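Local coordinates for hypothetical protein PH0730 (Pyrococcus horikoshii, PDB 2P8T) that is of unknown function, although it has been tentatively linked to ATP binding and aminoacyl-tRNA ligase activity, at residues A[106-110]-A[111-115]; A[21-24]-A[25-29]; A[40-44]-A[45-49]. All blocks are in the same frame, centred on the assembly; numbering follows the deposited sequence.

Contact 1 (A[106-110]-A[111-115])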
loop_
_atom_site.group_PDB
_atom_site.type_symbol
_atom_site.label_atom_id
_atom_site.label_comp_id
_atom_site.label_asym_id
_atom_site.label_seq_id
_atom_site.Cartn_x
_atom_site.Cartn_y
_atom_site.Cartn_z
ATOM N N PRO A 106 4.930 12.866 7.302
ATOM C CA PRO A 106 4.645 14.145 7.959
ATOM C C PRO A 106 4.001 13.785 9.283
ATOM O O PRO A 106 3.792 12.596 9.555
ATOM C CB PRO A 106 3.623 14.796 7.032
ATOM C CG PRO A 106 2.892 13.627 6.422
ATOM C CD PRO A 106 3.905 12.506 6.300
ATOM N N GLU A 107 3.666 14.760 10.114
ATOM C CA GLU A 107 2.879 14.381 11.274
ATOM C C GLU A 107 1.427 14.104 10.857
ATOM O O GLU A 107 0.948 14.573 9.807
ATOM C CB GLU A 107 3.040 15.355 12.451
ATOM C CG GLU A 107 2.178 15.061 13.701
ATOM C CD GLU A 107 2.225 13.615 14.258
ATOM O OE1 GLU A 107 2.880 12.699 13.699
ATOM O OE2 GLU A 107 1.570 13.398 15.297
ATOM N N PHE A 108 0.768 13.269 11.648
ATOM C CA PHE A 108 -0.547 12.755 11.317
ATOM C C PHE A 108 -1.342 12.492 12.588
ATOM O O PHE A 108 -0.785 12.444 13.700
ATOM C CB PHE A 108 -0.417 11.450 10.502
ATOM C CG PHE A 108 0.378 10.376 11.195
ATOM C CD1 PHE A 108 -0.242 9.471 12.053
ATOM C CD2 PHE A 108 1.756 10.266 10.988
ATOM C CE1 PHE A 108 0.500 8.481 12.714
ATOM C CE2 PHE A 108 2.503 9.281 11.636
ATOM C CZ PHE A 108 1.878 8.386 12.501
ATOM N N LYS A 109 -2.640 12.293 12.399
ATOM C CA LYS A 109 -3.522 11.878 13.465
ATOM C C LYS A 109 -4.000 10.480 13.134
ATOM O O LYS A 109 -4.741 10.289 12.167
ATOM C CB LYS A 109 -4.706 12.850 13.582
ATOM C CG LYS A 109 -4.308 14.328 13.614
ATOM C CD LYS A 109 -3.453 14.666 14.833
ATOM C CE LYS A 109 -4.208 14.415 16.149
ATOM N NZ LYS A 109 -3.296 13.903 17.217
ATOM N N SER A 110 -3.572 9.509 13.938
ATOM C CA SER A 110 -3.866 8.105 13.682
ATOM C C SER A 110 -5.362 7.847 13.567
ATOM O O SER A 110 -5.780 7.137 12.686
ATOM C CB SER A 110 -3.266 7.206 14.775
ATOM O OG SER A 110 -1.854 7.325 14.801
ATOM N N ILE A 111 -6.165 8.439 14.453
ATOM C CA ILE A 111 -7.602 8.167 14.453
ATOM C C ILE A 111 -8.251 8.637 13.142
ATOM O O ILE A 111 -9.127 7.966 12.601
ATOM C CB ILE A 111 -8.323 8.762 15.714
ATOM C CG1 ILE A 111 -9.732 8.167 15.857
ATOM C CG2 ILE A 111 -8.340 10.281 15.668
ATOM C CD1 ILE A 111 -10.265 8.166 17.292
ATOM N N GLU A 112 -7.779 9.768 12.624
ATOM C CA GLU A 112 -8.271 10.296 11.353
ATOM C C GLU A 112 -7.927 9.359 10.203
ATOM O O GLU A 112 -8.765 9.054 9.349
ATOM C CB GLU A 112 -7.715 11.707 11.116
ATOM C CG GLU A 112 -8.110 12.705 12.200
ATOM C CD GLU A 112 -7.884 14.150 11.803
ATOM O OE1 GLU A 112 -7.385 14.397 10.682
ATOM O OE2 GLU A 112 -8.207 15.047 12.618
ATOM N N LEU A 113 -6.695 8.856 10.197
ATOM C CA LEU A 113 -6.281 7.945 9.137
ATOM C C LEU A 113 -7.032 6.613 9.220
ATOM O O LEU A 113 -7.380 6.029 8.197
ATOM C CB LEU A 113 -4.766 7.734 9.184
ATOM C CG LEU A 113 -3.914 8.990 8.934
ATOM C CD1 LEU A 113 -2.440 8.655 9.054
ATOM C CD2 LEU A 113 -4.190 9.598 7.575
ATOM N N ARG A 114 -7.288 6.147 10.446
ATOM C CA ARG A 114 -8.053 4.933 10.627
ATOM C C ARG A 114 -9.438 5.087 9.994
ATOM O O ARG A 114 -9.901 4.200 9.303
ATOM C CB ARG A 114 -8.215 4.600 12.105
ATOM C CG ARG A 114 -9.040 3.336 12.319
ATOM C CD ARG A 114 -9.456 3.159 13.739
ATOM N NE ARG A 114 -10.153 4.297 14.357
ATOM C CZ ARG A 114 -11.458 4.521 14.299
ATOM N NH1 ARG A 114 -12.233 3.721 13.584
ATOM N NH2 ARG A 114 -11.993 5.562 14.934
ATOM N N ASP A 115 -10.085 6.215 10.267
ATOM C CA ASP A 115 -11.434 6.495 9.756
ATOM C C ASP A 115 -11.437 6.529 8.227
ATOM O O ASP A 115 -12.359 5.998 7.586
ATOM C CB ASP A 115 -11.949 7.818 10.331
ATOM C CG ASP A 115 -12.227 7.742 11.829
ATOM O OD1 ASP A 115 -12.333 6.616 12.370
ATOM O OD2 ASP A 115 -12.348 8.815 12.471
#
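F108 and L113 meet at the start of helix 110-119, which follows strand 95-102 in the DUF4443 region, with K109 at the N-cap. K109 has no short polar side chain to fold back onto the first turn, so it contributes through its backbone: L113 N donates to K109 O at 3.1 Å, and R114 N to S110 O at 2.9 Å with an N-H...O angle of 159°. The side chains of the residue before the cap and of the fourth helical residue close over this first turn, the pairing known as a hydrophobic staple. L113 CD1 lies 3.7 Å from F108 CB and 3.8 Å from ring atom F108 CD1, the two side chains running nearly at right angles. F108 CG sits between its backbone N and carbonyl carbon (chi1 57°), which leaves CB and the near side of the ring facing the same L113 methyl. Both apolar groups also touch I127 of strand 124-131 and residues of helix 172-187, which suits a phenylalanine and a leucine to these sites. S110 OG, beside the ring edge, is hydrogen-bonded to I127 O, tying the first turn to the sheet. On the outer side, K109 CB rests 3.7 Å from E112 CG, an aliphatic touch between two long polar residues suited to a surface. Their opposite charges stay separated, K109 NZ lying 6.8 Å from E112 OE2.

Contact 2 (A[21-24]-A[25-29])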
loop_
_atom_site.group_PDB
_atom_site.type_symbol
_atom_site.label_atom_id
_atom_site.label_comp_id
_atom_site.label_asym_id
_atom_site.label_seq_id
_atom_site.Cartn_x
_atom_site.Cartn_y
_atom_site.Cartn_z
ATOM N N LEU A 21 -1.459 2.736 -7.941
ATOM C CA LEU A 21 -0.364 2.408 -7.009
ATOM C C LEU A 21 -0.297 0.913 -6.714
ATOM O O LEU A 21 0.787 0.325 -6.743
ATOM C CB LEU A 21 -0.445 3.227 -5.717
ATOM C CG LEU A 21 -0.279 4.748 -5.837
ATOM C CD1 LEU A 21 -0.821 5.481 -4.622
ATOM C CD2 LEU A 21 1.173 5.101 -6.105
ATOM N N ALA A 22 -1.457 0.287 -6.471
ATOM C CA ALA A 22 -1.531 -1.148 -6.226
ATOM C C ALA A 22 -0.940 -1.987 -7.354
ATOM O O ALA A 22 -0.187 -2.930 -7.093
ATOM C CB ALA A 22 -2.970 -1.591 -5.922
ATOM N N VAL A 23 -1.284 -1.656 -8.599
ATOM C CA VAL A 23 -0.773 -2.418 -9.744
ATOM C C VAL A 23 0.759 -2.355 -9.791
ATOM O O VAL A 23 1.420 -3.365 -9.996
ATOM C CB VAL A 23 -1.398 -1.925 -11.094
ATOM C CG1 VAL A 23 -0.575 -2.399 -12.285
ATOM C CG2 VAL A 23 -2.846 -2.371 -11.196
ATOM N N ILE A 24 1.311 -1.171 -9.569
ATOM C CA ILE A 24 2.754 -0.973 -9.578
ATOM C C ILE A 24 3.429 -1.743 -8.441
ATOM O O ILE A 24 4.481 -2.352 -8.659
ATOM C CB ILE A 24 3.126 0.531 -9.548
ATOM C CG1 ILE A 24 2.463 1.254 -10.746
ATOM C CG2 ILE A 24 4.649 0.738 -9.562
ATOM C CD1 ILE A 24 2.825 2.717 -10.862
ATOM N N PHE A 25 2.835 -1.719 -7.254
ATOM C CA PHE A 25 3.291 -2.622 -6.182
ATOM C C PHE A 25 3.227 -4.099 -6.596
ATOM O O PHE A 25 4.161 -4.868 -6.339
ATOM C CB PHE A 25 2.523 -2.399 -4.878
ATOM C CG PHE A 25 2.992 -1.204 -4.098
ATOM C CD1 PHE A 25 4.315 -1.124 -3.645
ATOM C CD2 PHE A 25 2.125 -0.167 -3.812
ATOM C CE1 PHE A 25 4.759 -0.028 -2.921
ATOM C CE2 PHE A 25 2.550 0.932 -3.083
ATOM C CZ PHE A 25 3.877 1.008 -2.636
ATOM N N LEU A 26 2.128 -4.498 -7.236
ATOM C CA LEU A 26 1.923 -5.913 -7.583
ATOM C C LEU A 26 2.892 -6.416 -8.637
ATOM O O LEU A 26 3.353 -7.559 -8.565
ATOM C CB LEU A 26 0.479 -6.172 -8.033
ATOM C CG LEU A 26 -0.600 -6.187 -6.949
ATOM C CD1 LEU A 26 -2.001 -6.231 -7.574
ATOM C CD2 LEU A 26 -0.408 -7.338 -5.963
ATOM N N LEU A 27 3.209 -5.555 -9.601
ATOM C CA LEU A 27 4.047 -5.929 -10.744
ATOM C C LEU A 27 5.556 -6.007 -10.454
ATOM O O LEU A 27 6.385 -5.801 -11.346
ATOM C CB LEU A 27 3.734 -5.023 -11.953
ATOM C CG LEU A 27 2.382 -5.245 -12.649
ATOM C CD1 LEU A 27 2.190 -4.282 -13.815
ATOM C CD2 LEU A 27 2.200 -6.682 -13.138
ATOM N N LYS A 28 5.918 -6.309 -9.208
ATOM C CA LYS A 28 7.305 -6.659 -8.878
ATOM C C LYS A 28 7.686 -7.922 -9.643
ATOM O O LYS A 28 8.870 -8.152 -9.953
ATOM C CB LYS A 28 7.480 -6.870 -7.372
ATOM C CG LYS A 28 6.629 -7.989 -6.778
ATOM C CD LYS A 28 6.495 -7.858 -5.261
ATOM C CE LYS A 28 7.821 -8.067 -4.531
ATOM N NZ LYS A 28 8.208 -9.512 -4.468
ATOM N N GLU A 29 6.665 -8.730 -9.932
ATOM C CA GLU A 29 6.768 -9.887 -10.816
ATOM C C GLU A 29 5.788 -9.722 -11.995
ATOM O O GLU A 29 4.705 -9.139 -11.824
ATOM C CB GLU A 29 6.467 -11.180 -10.044
ATOM C CG GLU A 29 4.981 -11.426 -9.725
ATOM C CD GLU A 29 4.749 -12.613 -8.799
ATOM O OE1 GLU A 29 5.704 -13.397 -8.576
ATOM O OE2 GLU A 29 3.608 -12.759 -8.288
#
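F25 N donates to L21 O at 2.9 Å in a nearly straight bond (172°), the first of three consecutive i to i+4 hydrogen bonds that carry helix 17-26 to its C-terminal end. This is the opening helix of the N-terminal winged helix-turn-helix domain. Next, L26 N reaches A22 O at 2.8 Å, and L27 N reaches V23 O at 2.9 Å; L27 is also where the backbone leaves helical angles, its psi having swung to 28°. Beyond these, the carbonyls of I24 and F25 are taken up by the guanidinium group of R77 on helix 71-81, a fitting donor because a helix C-terminus leaves acceptors without main-chain partners and probably carries some partial negative charge. Every side chain from L21 to L27 is apolar and buried, as befits a helix surrounded by others. F25 folds back along its own helix: with CG beside the backbone N (chi1 -79°), ring atom CD2 comes to 3.3 Å from L21 O. The ring itself is packed against I180 of helix 172-187 and against F84 and P87 of a loop. An alanine at F25 would keep the helix bonds but is likely to open a gap facing I180, F84 and P87, weakening the packing of helix 17-26 on helix 172-187 and the loop. A22, small enough to admit close neighbours, touches both I180 and L40, while L26 presses its CG to 3.3 Å from A22 O. One turn apart, V23 and L27 lie side by side and point the same way. The branch of V23 that is anti to its backbone N is the one that touches, CG1 standing 3.7 Å from L27 CD1.

Contact 3 (A[40-44]-A[45-49])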
loop_
_atom_site.group_PDB
_atom_site.type_symbol
_atom_site.label_atom_id
_atom_site.label_comp_id
_atom_site.label_asym_id
_atom_site.label_seq_id
_atom_site.Cartn_x
_atom_site.Cartn_y
_atom_site.Cartn_z
ATOM N N LEU A 40 -6.752 -7.176 -6.977
ATOM C CA LEU A 40 -7.241 -5.808 -6.790
ATOM C C LEU A 40 -8.716 -5.780 -6.416
ATOM O O LEU A 40 -9.188 -4.813 -5.815
ATOM C CB LEU A 40 -7.065 -4.982 -8.064
ATOM C CG LEU A 40 -5.724 -4.676 -8.729
ATOM C CD1 LEU A 40 -6.008 -3.959 -10.043
ATOM C CD2 LEU A 40 -4.841 -3.826 -7.843
ATOM N N GLU A 41 -9.439 -6.835 -6.796
ATOM C CA GLU A 41 -10.897 -6.898 -6.662
ATOM C C GLU A 41 -11.518 -5.783 -7.509
ATOM O O GLU A 41 -12.358 -5.015 -7.031
ATOM C CB GLU A 41 -11.323 -6.786 -5.187
ATOM C CG GLU A 41 -12.262 -7.874 -4.691
ATOM C CD GLU A 41 -12.148 -8.107 -3.182
ATOM O OE1 GLU A 41 -12.613 -7.253 -2.398
ATOM O OE2 GLU A 41 -11.591 -9.151 -2.785
ATOM N N LEU A 42 -11.073 -5.696 -8.762
ATOM C CA LEU A 42 -11.578 -4.710 -9.721
ATOM C C LEU A 42 -12.254 -5.383 -10.909
ATOM O O LEU A 42 -11.862 -6.479 -11.319
ATOM C CB LEU A 42 -10.441 -3.822 -10.236
ATOM C CG LEU A 42 -10.249 -2.420 -9.655
ATOM C CD1 LEU A 42 -9.818 -2.504 -8.203
ATOM C CD2 LEU A 42 -9.227 -1.639 -10.493
ATOM N N GLY A 43 -13.256 -4.705 -11.465
ATOM C CA GLY A 43 -13.986 -5.200 -12.634
ATOM C C GLY A 43 -13.099 -5.419 -13.844
ATOM O O GLY A 43 -12.035 -4.799 -13.963
ATOM N N GLU A 44 -13.530 -6.303 -14.746
ATOM C CA GLU A 44 -12.763 -6.593 -15.959
ATOM C C GLU A 44 -12.583 -5.345 -16.829
ATOM O O GLU A 44 -11.498 -5.097 -17.344
ATOM C CB GLU A 44 -13.407 -7.722 -16.767
ATOM C CG GLU A 44 -12.471 -8.289 -17.841
ATOM C CD GLU A 44 -13.093 -9.407 -18.655
ATOM O OE1 GLU A 44 -14.289 -9.297 -19.023
ATOM O OE2 GLU A 44 -12.373 -10.396 -18.942
ATOM N N GLY A 45 -13.648 -4.558 -16.972
ATOM C CA GLY A 45 -13.591 -3.316 -17.739
ATOM C C GLY A 45 -12.588 -2.346 -17.148
ATOM O O GLY A 45 -11.796 -1.747 -17.871
ATOM N N SER A 46 -12.634 -2.211 -15.825
ATOM C CA SER A 46 -11.730 -1.349 -15.060
ATOM C C SER A 46 -10.254 -1.769 -15.140
ATOM O O SER A 46 -9.386 -0.929 -15.356
ATOM C CB SER A 46 -12.183 -1.286 -13.601
ATOM O OG SER A 46 -13.354 -0.493 -13.484
ATOM N N VAL A 47 -9.983 -3.057 -14.955
ATOM C CA VAL A 47 -8.619 -3.574 -15.079
ATOM C C VAL A 47 -8.095 -3.415 -16.511
ATOM O O VAL A 47 -6.954 -3.020 -16.711
ATOM C CB VAL A 47 -8.496 -5.052 -14.618
ATOM C CG1 VAL A 47 -7.107 -5.624 -14.954
ATOM C CG2 VAL A 47 -8.752 -5.164 -13.138
ATOM N N ARG A 48 -8.929 -3.733 -17.498
ATOM C CA ARG A 48 -8.533 -3.615 -18.901
ATOM C C ARG A 48 -8.113 -2.195 -19.219
ATOM O O ARG A 48 -7.073 -1.976 -19.848
ATOM C CB ARG A 48 -9.680 -4.028 -19.828
ATOM C CG ARG A 48 -9.708 -5.497 -20.172
ATOM C CD ARG A 48 -9.328 -5.695 -21.647
ATOM N NE ARG A 48 -9.218 -7.098 -22.056
ATOM C CZ ARG A 48 -10.210 -7.989 -22.038
ATOM N NH1 ARG A 48 -11.420 -7.657 -21.606
ATOM N NH2 ARG A 48 -9.980 -9.233 -22.438
ATOM N N THR A 49 -8.921 -1.237 -18.773
ATOM C CA THR A 49 -8.687 0.162 -19.068
ATOM C C THR A 49 -7.438 0.672 -18.358
ATOM O O THR A 49 -6.630 1.382 -18.948
ATOM C CB THR A 49 -9.910 1.021 -18.674
ATOM O OG1 THR A 49 -11.040 0.594 -19.456
ATOM C CG2 THR A 49 -9.643 2.466 -18.941
#
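L42 and V47 form the tight inner side of the turn in the helix-turn-helix, where the chain leaves helix 33-40 and enters helix 44-56. L42 precedes the N-cap residue G43 and V47 is the fourth residue of the new helix, so their contact, L42 CB to V47 CG2 at 3.6 Å, is a hydrophobic staple. The valine methyl that makes it lies beside its own backbone N and also sits 3.4 Å from G43 O. L40 CD1 approaches the same methyl more distantly, and L40 continues into the core by packing on A22, V23 and L26 of helix 17-26. The sharp change of direction falls at E41, whose positive phi of 62° ends helix 33-40, and its carboxylate turns away from the contact to a hydrogen bond with T171. G43 has no side chain with which to cap the helix; it serves through its carbonyl, which accepts V47 N at 2.9 Å. S46 puts a small hydroxyl into a buried place, where its OG is hydrogen-bonded to E14 O.

The solvent side is looser. R48 N bonds to E44 O at 2.9 Å, but the side chains above this bond only run alongside each other. Their salt bridge is long, with E44 OE2 3.9 Å from R48 NH1 and well out of the guanidinium plane, so that charge alone is at work. The closer mate of E44 OE2 is R33, and because R33 and R52 both crowd R48, the carboxylate probably eases repulsion among the arginines. The carbonyl of G45 is held twice: T49 N and T49 OG1 reach G45 O from opposite faces of its plane, the hydroxyl donating at 2.9 Å.

How the contacts relate
Along the chain, contact 2 comes first, then contact 3, and contact 1 last. Contacts 2 and 3 share the N-terminal helix-turn-helix domain, with centres 14 Å apart, and touch directly through L40 on helix 17-26. Contact 1 belongs to the DUF4443 region, beside its five-stranded antiparallel sheet; its centre is 25 Å from that of contact 2, on the opposite side of the chain's centre, and 29 Å from that of contact 3, and it touches neither. Helix 172-187 bridges the two regions, packing against contact 1 as well as against contact 2, so the N-terminal domain is joined to the sheet region through shared helical packing.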